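PDB 4OR8: membrane-associated protein VP24 from Marburg virus - Musoke, Kenya, 1980, which may act as a minor matrix protein that takes part in assembly of the viral nucleocapsid and in budding of virions. Local coordinates for residues Arg109-Val114 against Phe211-Arg216. Residues are numbered along the deposited sequence; the frame is centred on the assembly and turned at random.
Sequences RILLGV and FLVEVR
Helix 104-115 packs across one face of the mixed beta-sheet in the core of the pyramidal VP24 fold, and this contact is where I110 and L111 meet V213 and V215 of strand 210-221. The helix segment 109-114 runs steeply across the strand segment 211-216, at 78°, with the axes 9.4 Å apart at their closest. No hydrogen bond joins the two; they are held by apolar packing alone. V213 and V215 lie two residues apart on the strand, and both turn toward the helix. I110 spans them with two branches. Its CG2 methyl lies 3.7 Å from V213 CG1 and also touches V215 CG2. CG1 of I110 sits anti to the carbonyl carbon (chi1 -69°), and the extended chain beyond it carries CD1 to 3.6 Å from V215 CG2. I110 and V213 point opposite ways where they lie alongside each other. The side chains of L111 and V213 cross at about a right angle. I204 of the neighbouring strand 201-206, with F175 and M178 of helix 161-178, also packs on L111, so the leucine links the sheet to a second helix. The strand itself is paired on both sides, through backbone bonds of V213 to G236 and of E214 to I203. E214 points away from the helix. There its carboxylate forms a salt bridge with R216: R216 NE lies 2.9 Å from E214 OE2, with the oxygen 26° out of the guanidinium plane. The other carboxylate oxygen of E214, OE1, is hydrogen-bonded to Y22 OH of the second subunit. On the helix side, the contact with V213 is completed by L111 CD1, which lies 4.0 Å from V213 CG2.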
loop_
_atom_site.group_PDB
_atom_site.type_symbol
_atom_site.label_atom_id
_atom_site.label_comp_id
_atom_site.label_asym_id
_atom_site.label_seq_id
_atom_site.Cartn_x
_atom_site.Cartn_y
_atom_site.Cartn_z
ATOM N N ARG B 109 7.656 12.858 7.125
ATOM C CA ARG B 109 8.300 14.157 7.262
ATOM C C ARG B 109 9.677 14.119 6.617
ATOM O O ARG B 109 10.057 15.032 5.889
ATOM C CB ARG B 109 8.414 14.528 8.739
ATOM C CG ARG B 109 8.863 15.951 9.012
ATOM C CD ARG B 109 9.033 16.169 10.512
ATOM N NE ARG B 109 9.697 17.431 10.829
ATOM C CZ ARG B 109 9.078 18.503 11.307
ATOM N NH1 ARG B 109 7.771 18.475 11.534
ATOM N NH2 ARG B 109 9.769 19.605 11.563
ATOM N N ILE B 110 10.409 13.044 6.886
ATOM C CA ILE B 110 11.722 12.821 6.297
ATOM C C ILE B 110 11.621 12.724 4.779
ATOM O O ILE B 110 12.433 13.296 4.051
ATOM C CB ILE B 110 12.361 11.534 6.856
ATOM C CG1 ILE B 110 12.737 11.729 8.326
ATOM C CG2 ILE B 110 13.584 11.136 6.049
ATOM C CD1 ILE B 110 13.362 10.511 8.962
ATOM N N LEU B 111 10.609 12.005 4.312
ATOM C CA LEU B 111 10.396 11.800 2.888
ATOM C C LEU B 111 10.120 13.137 2.202
ATOM O O LEU B 111 10.625 13.407 1.112
ATOM C CB LEU B 111 9.241 10.819 2.674
ATOM C CG LEU B 111 9.107 10.106 1.328
ATOM C CD1 LEU B 111 8.313 8.823 1.504
ATOM C CD2 LEU B 111 8.431 11.004 0.308
ATOM N N LEU B 112 9.330 13.980 2.856
ATOM C CA LEU B 112 9.023 15.302 2.324
ATOM C C LEU B 112 10.270 16.173 2.241
ATOM O O LEU B 112 10.434 16.944 1.296
ATOM C CB LEU B 112 7.943 15.988 3.160
ATOM C CG LEU B 112 6.509 15.625 2.779
ATOM C CD1 LEU B 112 5.515 16.305 3.698
ATOM C CD2 LEU B 112 6.247 16.017 1.339
ATOM N N GLY B 113 11.149 16.046 3.229
ATOM C CA GLY B 113 12.394 16.791 3.236
ATOM C C GLY B 113 13.233 16.463 2.016
ATOM O O GLY B 113 13.847 17.341 1.411
ATOM N N VAL B 114 13.250 15.186 1.653
ATOM C CA VAL B 114 13.955 14.729 0.463
ATOM C C VAL B 114 13.331 15.299 -0.811
ATOM O O VAL B 114 14.041 15.754 -1.708
ATOM C CB VAL B 114 13.975 13.184 0.396
ATOM C CG1 VAL B 114 14.510 12.702 -0.944
ATOM C CG2 VAL B 114 14.802 12.623 1.535
ATOM N N PHE B 211 6.714 2.227 1.544
ATOM C CA PHE B 211 8.076 2.709 1.396
ATOM C C PHE B 211 8.815 2.723 2.722
ATOM O O PHE B 211 8.414 3.400 3.663
ATOM C CB PHE B 211 8.081 4.096 0.759
ATOM C CG PHE B 211 7.468 4.130 -0.610
ATOM C CD1 PHE B 211 8.225 3.821 -1.727
ATOM C CD2 PHE B 211 6.134 4.454 -0.778
ATOM C CE1 PHE B 211 7.665 3.845 -2.989
ATOM C CE2 PHE B 211 5.566 4.481 -2.037
ATOM C CZ PHE B 211 6.334 4.175 -3.145
ATOM N N LEU B 212 9.894 1.955 2.789
ATOM C CA LEU B 212 10.732 1.921 3.975
ATOM C C LEU B 212 11.686 3.105 3.931
ATOM O O LEU B 212 12.521 3.202 3.036
ATOM C CB LEU B 212 11.515 0.608 4.029
ATOM C CG LEU B 212 11.970 0.104 5.400
ATOM C CD1 LEU B 212 10.785 -0.071 6.339
ATOM C CD2 LEU B 212 12.730 -1.203 5.249
ATOM N N VAL B 213 11.544 4.015 4.889
ATOM C CA VAL B 213 12.392 5.199 4.945
ATOM C C VAL B 213 13.467 5.032 6.009
ATOM O O VAL B 213 13.168 4.928 7.198
ATOM C CB VAL B 213 11.576 6.468 5.234
ATOM C CG1 VAL B 213 12.498 7.665 5.391
ATOM C CG2 VAL B 213 10.561 6.710 4.124
ATOM N N GLU B 214 14.720 5.013 5.571
ATOM C CA GLU B 214 15.848 4.732 6.450
ATOM C C GLU B 214 16.843 5.890 6.483
ATOM O O GLU B 214 17.227 6.417 5.440
ATOM C CB GLU B 214 16.546 3.456 5.980
ATOM C CG GLU B 214 17.961 3.294 6.481
ATOM C CD GLU B 214 18.677 2.134 5.815
ATOM O OE1 GLU B 214 18.069 1.482 4.939
ATOM O OE2 GLU B 214 19.848 1.877 6.168
ATOM N N VAL B 215 17.262 6.282 7.682
ATOM C CA VAL B 215 18.232 7.365 7.832
ATOM C C VAL B 215 19.443 6.963 8.673
ATOM O O VAL B 215 19.299 6.519 9.813
ATOM C CB VAL B 215 17.592 8.615 8.468
ATOM C CG1 VAL B 215 18.629 9.720 8.627
ATOM C CG2 VAL B 215 16.421 9.096 7.636
ATOM N N ARG B 216 20.635 7.119 8.107
ATOM C CA ARG B 216 21.868 6.888 8.852
ATOM C C ARG B 216 22.536 8.221 9.157
ATOM O O ARG B 216 23.043 8.893 8.261
ATOM C CB ARG B 216 22.815 5.982 8.067
ATOM C CG ARG B 216 22.234 4.614 7.741
ATOM C CD ARG B 216 23.172 3.817 6.852
ATOM N NE ARG B 216 22.637 2.500 6.520
ATOM C CZ ARG B 216 23.264 1.612 5.755
ATOM N NH1 ARG B 216 24.452 1.897 5.238
ATOM N NH2 ARG B 216 22.703 0.437 5.503
#